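Local coordinates for hypothetical protein RPA3614 (Rhodopseudomonas palustris, PDB 2HHG) that is of unknown function but, as a rhodanese-like domain protein, may act as a thiosulfate-cyanide sulfurtransferase, at residues K11-E16 with S99-K104; S19-L24 with V114-G119; V43-P48 with C63-L68. All coordinates share one frame; numbering follows the deposited sequence.

Interaction 1. Residues K11-E16 with S99-K104; sequences KAMLDE and SALAAK
Leu-14 and Leu-101 meet where helix 10-18 packs against helix 97-109 of the rhodanese-like α/β fold. The two side chains run at about a right angle to each other and join methyl to methyl, CD2 of Leu-14 lying 3.8 Å from CD2 of Leu-101. That same Leu-101 methyl also rests on the backbone of the opposite helix, 3.6 Å from Met-13 O, and against CB of Met-13, a selenomethionine whose selenium turns off from the contact. The same Leu-14 CD2 also reaches CB of Ala-100. Leucine suits the central places because its branched end can fill them, while the single methyl of Ala-100 takes up little space beside Leu-14. The segment axes come within 9.1 Å and cross at 56°.

Toward the outer edge the contact turns polar. Lys-104 has its CG anti to the backbone N but bends at chi2 (60°), and its CE passes 3.9 Å from Glu-16 O. Their charged ends do not touch: each has its own salt bridge, Glu-16 OE2 with Arg-8 and Lys-104 NZ with Asp-108. A single water spans them, accepting from Lys-104 NZ at 2.9 Å and donating to Glu-16 OE1 at 3.1 Å.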
# COMPACT_ATOMS: atom_id res chain seq x y z
N LYS A 11 4.05 -8.32 -14.67
CA LYS A 11 4.38 -7.20 -15.55
C LYS A 11 3.11 -6.51 -16.06
O LYS A 11 2.99 -5.29 -15.96
CB LYS A 11 5.27 -7.67 -16.70
CG LYS A 11 5.75 -6.53 -17.59
CD LYS A 11 6.70 -7.03 -18.67
CE LYS A 11 7.38 -5.88 -19.39
NZ LYS A 11 6.39 -4.95 -19.98
N ALA A 12 2.17 -7.29 -16.58
CA ALA A 12 0.89 -6.76 -17.06
C ALA A 12 0.10 -6.10 -15.93
O ALA A 12 -0.44 -5.01 -16.10
CB ALA A 12 0.06 -7.85 -17.72
N MSE A 13 0.03 -6.77 -14.79
CA MSE A 13 -0.72 -6.25 -13.65
C MSE A 13 -0.16 -4.95 -13.12
O MSE A 13 -0.91 -4.03 -12.79
CB MSE A 13 -0.77 -7.27 -12.52
CG MSE A 13 -1.47 -8.56 -12.88
SE MSE A 13 -1.22 -9.79 -11.42
CE MSE A 13 -1.57 -11.41 -12.40
N LEU A 14 1.17 -4.87 -13.04
CA LEU A 14 1.85 -3.69 -12.53
C LEU A 14 1.74 -2.51 -13.48
O LEU A 14 1.57 -1.37 -13.03
CB LEU A 14 3.31 -4.01 -12.20
CG LEU A 14 3.52 -4.88 -10.95
CD1 LEU A 14 4.92 -5.44 -10.92
CD2 LEU A 14 3.21 -4.10 -9.67
N ASP A 15 1.82 -2.77 -14.79
CA ASP A 15 1.65 -1.73 -15.79
C ASP A 15 0.27 -1.10 -15.65
O ASP A 15 0.14 0.13 -15.61
CB ASP A 15 1.82 -2.29 -17.20
CG ASP A 15 1.48 -1.28 -18.28
OD1 ASP A 15 2.07 -0.18 -18.28
OD2 ASP A 15 0.59 -1.57 -19.11
N GLU A 16 -0.76 -1.94 -15.57
CA GLU A 16 -2.14 -1.49 -15.41
C GLU A 16 -2.32 -0.66 -14.14
O GLU A 16 -3.00 0.37 -14.15
CB GLU A 16 -3.10 -2.67 -15.37
CG GLU A 16 -3.33 -3.37 -16.71
CD GLU A 16 -4.13 -4.66 -16.58
OE1 GLU A 16 -4.78 -4.87 -15.53
OE2 GLU A 16 -4.12 -5.46 -17.53
N SER A 99 2.17 -3.00 -3.32
CA SER A 99 1.41 -1.81 -2.98
C SER A 99 0.80 -1.11 -4.19
O SER A 99 -0.24 -0.47 -4.07
CB SER A 99 2.22 -0.84 -2.12
OG SER A 99 3.42 -0.48 -2.76
N ALA A 100 1.44 -1.23 -5.35
CA ALA A 100 0.83 -0.73 -6.58
C ALA A 100 -0.44 -1.52 -6.88
O ALA A 100 -1.49 -0.95 -7.19
CB ALA A 100 1.80 -0.80 -7.75
N LEU A 101 -0.35 -2.85 -6.76
CA LEU A 101 -1.53 -3.69 -6.98
C LEU A 101 -2.61 -3.40 -5.96
O LEU A 101 -3.78 -3.32 -6.30
CB LEU A 101 -1.17 -5.17 -6.98
CG LEU A 101 -0.13 -5.64 -8.00
CD1 LEU A 101 -0.07 -7.16 -7.97
CD2 LEU A 101 -0.42 -5.13 -9.41
N ALA A 102 -2.22 -3.21 -4.70
CA ALA A 102 -3.17 -2.95 -3.62
C ALA A 102 -3.89 -1.61 -3.82
O ALA A 102 -5.11 -1.53 -3.67
CB ALA A 102 -2.49 -2.97 -2.28
N ALA A 103 -3.14 -0.57 -4.17
CA ALA A 103 -3.73 0.74 -4.45
C ALA A 103 -4.72 0.66 -5.61
O ALA A 103 -5.81 1.22 -5.54
CB ALA A 103 -2.65 1.77 -4.73
N LYS A 104 -4.34 -0.07 -6.66
CA LYS A 104 -5.23 -0.25 -7.80
C LYS A 104 -6.51 -1.01 -7.40
O LYS A 104 -7.61 -0.61 -7.80
CB LYS A 104 -4.49 -0.95 -8.93
CG LYS A 104 -5.31 -1.21 -10.19
CD LYS A 104 -5.85 0.08 -10.82
CE LYS A 104 -6.32 -0.15 -12.25
NZ LYS A 104 -7.32 -1.23 -12.39
O HOH W 1 -5.74 -3.67 -12.81

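Interaction 2. Residues S19-L24 with V114-G119; sequences SSIETL and VAHIEG. With NA (sodium ion), chain C.
Val-114 O receives a hydrogen from each of two waters, and both tie it to Glu-22, whose CB packs near this same oxygen. One water, 2.7 Å from Val-114 O, also accepts from Glu-22 N; the other, 2.8 Å from Val-114 O, also donates to Glu-22 OE1. The Glu-22 chain is fully extended, with CG anti to the backbone N (chi1 174°), and carries the carboxylate on to a salt bridge with Lys-88. Alanine suits position 115 because its small methyl lets this chain lie against it.

Further along, direct backbone bonds replace the waters. His-116 N donates to Glu-22 O and its carbonyl accepts from Leu-24 N, while Leu-24 O takes Glu-118 N at 2.8 Å in a bond bent only slightly (172°).

The His-116 ring stands over the same face as Thr-23. Its CG sits between the backbone N and the carbonyl carbon (chi1 86°), turning the ring toward segment 19-24, where Ile-21 CD1 lies 3.5 Å from His-116 ND1 and Thr-23 CG2 3.6 Å from His-116 CE1. Ser-99 and Ala-100 of helix 97-109 also touch this ring, and an alanine in place of His-116 would probably open a gap between them and Ile-21, leaving the isoleucine's end methyl and the threonine less firmly packed.

On the outer flank the sodium ion is coordinated by Ile-21 O at 2.3 Å, by Asn-18 O and by two waters. One of these waters accepts from Thr-23 N at 2.9 Å. Being an edge strand, 22-24 can spend an outward N-H on this shell. The offset pattern, with Leu-24 bonded to residues both before and after Ile-117, is that of parallel strands, here at the border of the rhodanese-like parallel sheet.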
# COMPACT_ATOMS: atom_id res chain seq x y z
N SER A 19 -0.14 2.91 -14.16
CA SER A 19 -0.66 3.96 -15.04
C SER A 19 -2.00 4.53 -14.58
O SER A 19 -2.50 5.50 -15.14
CB SER A 19 -0.76 3.44 -16.47
OG SER A 19 -1.74 2.43 -16.56
N SER A 20 -2.58 3.92 -13.54
CA SER A 20 -3.89 4.30 -13.02
C SER A 20 -3.80 4.97 -11.65
O SER A 20 -4.79 5.55 -11.19
CB SER A 20 -4.79 3.07 -12.91
OG SER A 20 -5.15 2.56 -14.19
N ILE A 21 -2.65 4.87 -10.98
CA ILE A 21 -2.52 5.33 -9.60
C ILE A 21 -1.43 6.38 -9.41
O ILE A 21 -0.53 6.51 -10.24
CB ILE A 21 -2.26 4.15 -8.63
CG1 ILE A 21 -0.85 3.58 -8.85
CG2 ILE A 21 -3.35 3.08 -8.76
CD1 ILE A 21 -0.49 2.41 -7.94
N GLU A 22 -1.53 7.10 -8.30
CA GLU A 22 -0.47 7.99 -7.86
C GLU A 22 0.68 7.20 -7.26
O GLU A 22 0.51 6.50 -6.25
CB GLU A 22 -1.00 8.99 -6.83
CG GLU A 22 0.10 9.87 -6.24
CD GLU A 22 -0.37 10.85 -5.17
OE1 GLU A 22 -1.59 10.95 -4.93
OE2 GLU A 22 0.49 11.53 -4.59
N THR A 23 1.86 7.33 -7.86
CA THR A 23 3.08 6.86 -7.23
C THR A 23 3.73 8.06 -6.56
O THR A 23 4.21 9.00 -7.21
CB THR A 23 4.05 6.18 -8.22
OG1 THR A 23 3.42 5.01 -8.76
CG2 THR A 23 5.33 5.76 -7.51
N LEU A 24 3.71 8.02 -5.24
CA LEU A 24 4.26 9.06 -4.43
C LEU A 24 5.74 8.78 -4.26
O LEU A 24 6.11 7.67 -3.85
CB LEU A 24 3.52 9.02 -3.09
CG LEU A 24 3.72 10.05 -1.99
CD1 LEU A 24 3.38 11.45 -2.47
CD2 LEU A 24 2.84 9.65 -0.81
N VAL A 114 -6.19 7.40 -3.59
CA VAL A 114 -5.20 6.44 -3.13
C VAL A 114 -3.86 6.70 -3.78
O VAL A 114 -3.77 7.33 -4.85
CB VAL A 114 -5.62 4.96 -3.37
CG1 VAL A 114 -6.99 4.65 -2.78
CG2 VAL A 114 -5.61 4.61 -4.84
N ALA A 115 -2.81 6.19 -3.15
CA ALA A 115 -1.47 6.27 -3.68
C ALA A 115 -0.65 5.13 -3.12
O ALA A 115 -1.09 4.43 -2.20
CB ALA A 115 -0.84 7.61 -3.33
N HIS A 116 0.55 4.94 -3.65
CA HIS A 116 1.50 4.05 -3.02
C HIS A 116 2.88 4.70 -3.01
O HIS A 116 3.10 5.68 -3.72
CB HIS A 116 1.48 2.65 -3.65
CG HIS A 116 2.37 2.49 -4.85
ND1 HIS A 116 2.27 3.28 -5.97
CD2 HIS A 116 3.36 1.61 -5.09
CE1 HIS A 116 3.18 2.90 -6.85
NE2 HIS A 116 3.85 1.89 -6.34
N ILE A 117 3.77 4.17 -2.18
CA ILE A 117 5.09 4.76 -2.00
C ILE A 117 6.11 4.11 -2.94
O ILE A 117 6.37 2.91 -2.85
CB ILE A 117 5.58 4.65 -0.54
CG1 ILE A 117 4.56 5.30 0.42
CG2 ILE A 117 6.97 5.28 -0.38
CD1 ILE A 117 4.95 5.27 1.89
N GLU A 118 6.68 4.92 -3.83
CA GLU A 118 7.71 4.43 -4.74
C GLU A 118 8.84 3.74 -3.98
O GLU A 118 9.39 4.29 -3.02
CB GLU A 118 8.27 5.59 -5.58
CG GLU A 118 9.12 5.14 -6.77
CD GLU A 118 9.39 6.26 -7.76
OE1 GLU A 118 9.31 7.45 -7.37
OE2 GLU A 118 9.70 5.95 -8.93
N GLY A 119 9.17 2.53 -4.41
CA GLY A 119 10.25 1.75 -3.83
C GLY A 119 9.98 1.14 -2.47
O GLY A 119 10.84 0.48 -1.91
NA NA C . 1.23 6.36 -11.76
O HOH W 2 -4.41 6.85 -7.46
O HOH W 3 -4.15 10.09 -5.35
O HOH W 4 3.00 4.89 -11.24
O HOH W 5 2.06 8.35 -10.60

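Interaction 3. Residues V43-P48 with C63-L68; sequences VDIRDP and CTRGML
Ile-45 holds its CG1 between the backbone N and the carbonyl carbon (chi1 69°), a turn that sets CD1 beside Arg-65 CB, 4.0 Å away, while CG2 rests 3.5 Å from Cys-63 O. In Thr-64, OG1 lies between the backbone N and the carbonyl carbon (chi1 64°), which puts CG2 anti to the carbonyl carbon, 3.5 Å from Arg-46 O and close to the ring of Pro-48.

The backbones fasten these groups in place. Cys-63 N donates to Asp-44 O at 3.0 Å and Arg-65 N to Ile-45 O at 3.1 Å, the latter noticeably bent (142°). A CA-H...O contact from Ile-45 CA to Cys-63 O, 3.1 Å long, supplements these two bonds.

Asp-44 shapes the turn. Its OD1 accepts from Arg-46 N on the anti side, making an Asx turn, and from Arg-46 NE on the syn side; OD2 takes Arg-46 NH2 at 2.7 Å. A carboxylate suits this place because its two oxygens can meet the guanidinium side-on, which fixes both flat groups.

Around this buried contact, Arg-46 makes a cation-pi contact with Phe-121, Ile-45 packs on Ala-102 of helix 97-109, Val-43 bonds to strand 88-92, and Asp-47 is the N-cap of helix 48-54.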
# COMPACT_ATOMS: atom_id res chain seq x y z
N VAL A 43 -1.04 2.88 4.99
CA VAL A 43 -1.44 1.48 5.16
C VAL A 43 -0.28 0.56 4.79
O VAL A 43 0.16 0.54 3.64
CB VAL A 43 -2.68 1.13 4.30
CG1 VAL A 43 -3.08 -0.32 4.51
CG2 VAL A 43 -3.84 2.07 4.62
N ASP A 44 0.21 -0.19 5.78
CA ASP A 44 1.27 -1.17 5.59
C ASP A 44 0.63 -2.50 5.22
O ASP A 44 -0.09 -3.08 6.02
CB ASP A 44 2.01 -1.31 6.93
CG ASP A 44 3.29 -2.13 6.85
OD1 ASP A 44 3.47 -2.94 5.92
OD2 ASP A 44 4.11 -1.95 7.78
N ILE A 45 0.92 -2.99 4.02
CA ILE A 45 0.29 -4.22 3.54
C ILE A 45 1.19 -5.45 3.63
O ILE A 45 0.83 -6.53 3.14
CB ILE A 45 -0.27 -4.05 2.12
CG1 ILE A 45 0.87 -3.92 1.10
CG2 ILE A 45 -1.25 -2.88 2.07
CD1 ILE A 45 0.41 -3.85 -0.34
N ARG A 46 2.34 -5.30 4.28
CA ARG A 46 3.31 -6.40 4.41
C ARG A 46 2.84 -7.52 5.32
O ARG A 46 1.98 -7.34 6.18
CB ARG A 46 4.65 -5.86 4.90
CG ARG A 46 5.35 -4.96 3.89
CD ARG A 46 6.62 -4.38 4.46
NE ARG A 46 6.31 -3.53 5.60
CZ ARG A 46 7.19 -3.17 6.54
NH1 ARG A 46 8.45 -3.57 6.46
NH2 ARG A 46 6.79 -2.40 7.53
N ASP A 47 3.44 -8.69 5.12
CA ASP A 47 3.28 -9.80 6.04
C ASP A 47 3.88 -9.37 7.40
O ASP A 47 4.89 -8.66 7.44
CB ASP A 47 4.01 -11.01 5.46
CG ASP A 47 3.88 -12.25 6.32
OD1 ASP A 47 4.56 -12.34 7.36
OD2 ASP A 47 3.12 -13.16 5.94
N PRO A 48 3.25 -9.78 8.52
CA PRO A 48 3.75 -9.38 9.84
C PRO A 48 5.20 -9.78 10.11
O PRO A 48 5.89 -9.13 10.91
CB PRO A 48 2.80 -10.11 10.81
CG PRO A 48 2.23 -11.23 10.01
CD PRO A 48 2.07 -10.65 8.64
N CYS A 63 -2.72 -3.68 7.37
CA CYS A 63 -3.73 -4.54 6.76
C CYS A 63 -3.02 -5.31 5.67
O CYS A 63 -2.60 -4.74 4.67
CB CYS A 63 -4.89 -3.74 6.15
SG CYS A 63 -6.12 -4.80 5.34
N THR A 64 -2.85 -6.61 5.88
CA THR A 64 -2.13 -7.40 4.88
C THR A 64 -2.87 -7.34 3.54
O THR A 64 -4.10 -7.22 3.48
CB THR A 64 -1.92 -8.87 5.31
OG1 THR A 64 -3.19 -9.52 5.44
CG2 THR A 64 -1.15 -8.95 6.63
N ARG A 65 -2.11 -7.40 2.45
CA ARG A 65 -2.70 -7.22 1.14
C ARG A 65 -3.84 -8.21 0.90
O ARG A 65 -4.87 -7.85 0.33
CB ARG A 65 -1.65 -7.31 0.03
CG ARG A 65 -2.26 -7.22 -1.35
CD ARG A 65 -1.23 -7.06 -2.49
NE ARG A 65 -1.97 -7.21 -3.75
CZ ARG A 65 -1.90 -8.26 -4.57
NH1 ARG A 65 -1.03 -9.24 -4.36
NH2 ARG A 65 -2.69 -8.30 -5.63
N GLY A 66 -3.66 -9.44 1.37
CA GLY A 66 -4.64 -10.49 1.13
C GLY A 66 -5.97 -10.31 1.84
O GLY A 66 -6.94 -10.99 1.51
N MSE A 67 -6.02 -9.39 2.81
CA MSE A 67 -7.24 -9.07 3.55
C MSE A 67 -7.90 -7.77 3.10
O MSE A 67 -8.99 -7.43 3.58
CB MSE A 67 -6.92 -8.94 5.03
CG MSE A 67 -6.59 -10.26 5.66
SE MSE A 67 -6.39 -10.13 7.55
CE MSE A 67 -5.66 -11.91 7.83
N LEU A 68 -7.25 -7.04 2.20
CA LEU A 68 -7.62 -5.66 1.92
C LEU A 68 -9.09 -5.46 1.57
O LEU A 68 -9.77 -4.62 2.17
CB LEU A 68 -6.74 -5.12 0.79
CG LEU A 68 -6.79 -3.62 0.52
CD1 LEU A 68 -6.27 -2.83 1.72
CD2 LEU A 68 -6.00 -3.29 -0.74

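Overall arrangement
The contacts gather around one five-stranded parallel sheet. Interactions 1 and 2 are neighbours, their centres 9 Å apart, and they touch where Ser-99 and Ala-100 pack on His-116. Helix 10-18 leads into strand 22-24 and helix 97-109 into strand 114-117, and their segments alternate along the chain. Interaction 3 lies across the chain's centre from interaction 2, with centres 16 Å apart, and its two segments both fall between the halves of the other contacts. Helix 97-109 carries half of interaction 1 and packs on Ile-45, Arg-65 and Leu-68 of interaction 3. Segments near the N-terminus are thus joined to the later helix 97-109 and strand 114-117, while interaction 3 joins the end of inner strand 40-44 to the loop after edge strand 61-62.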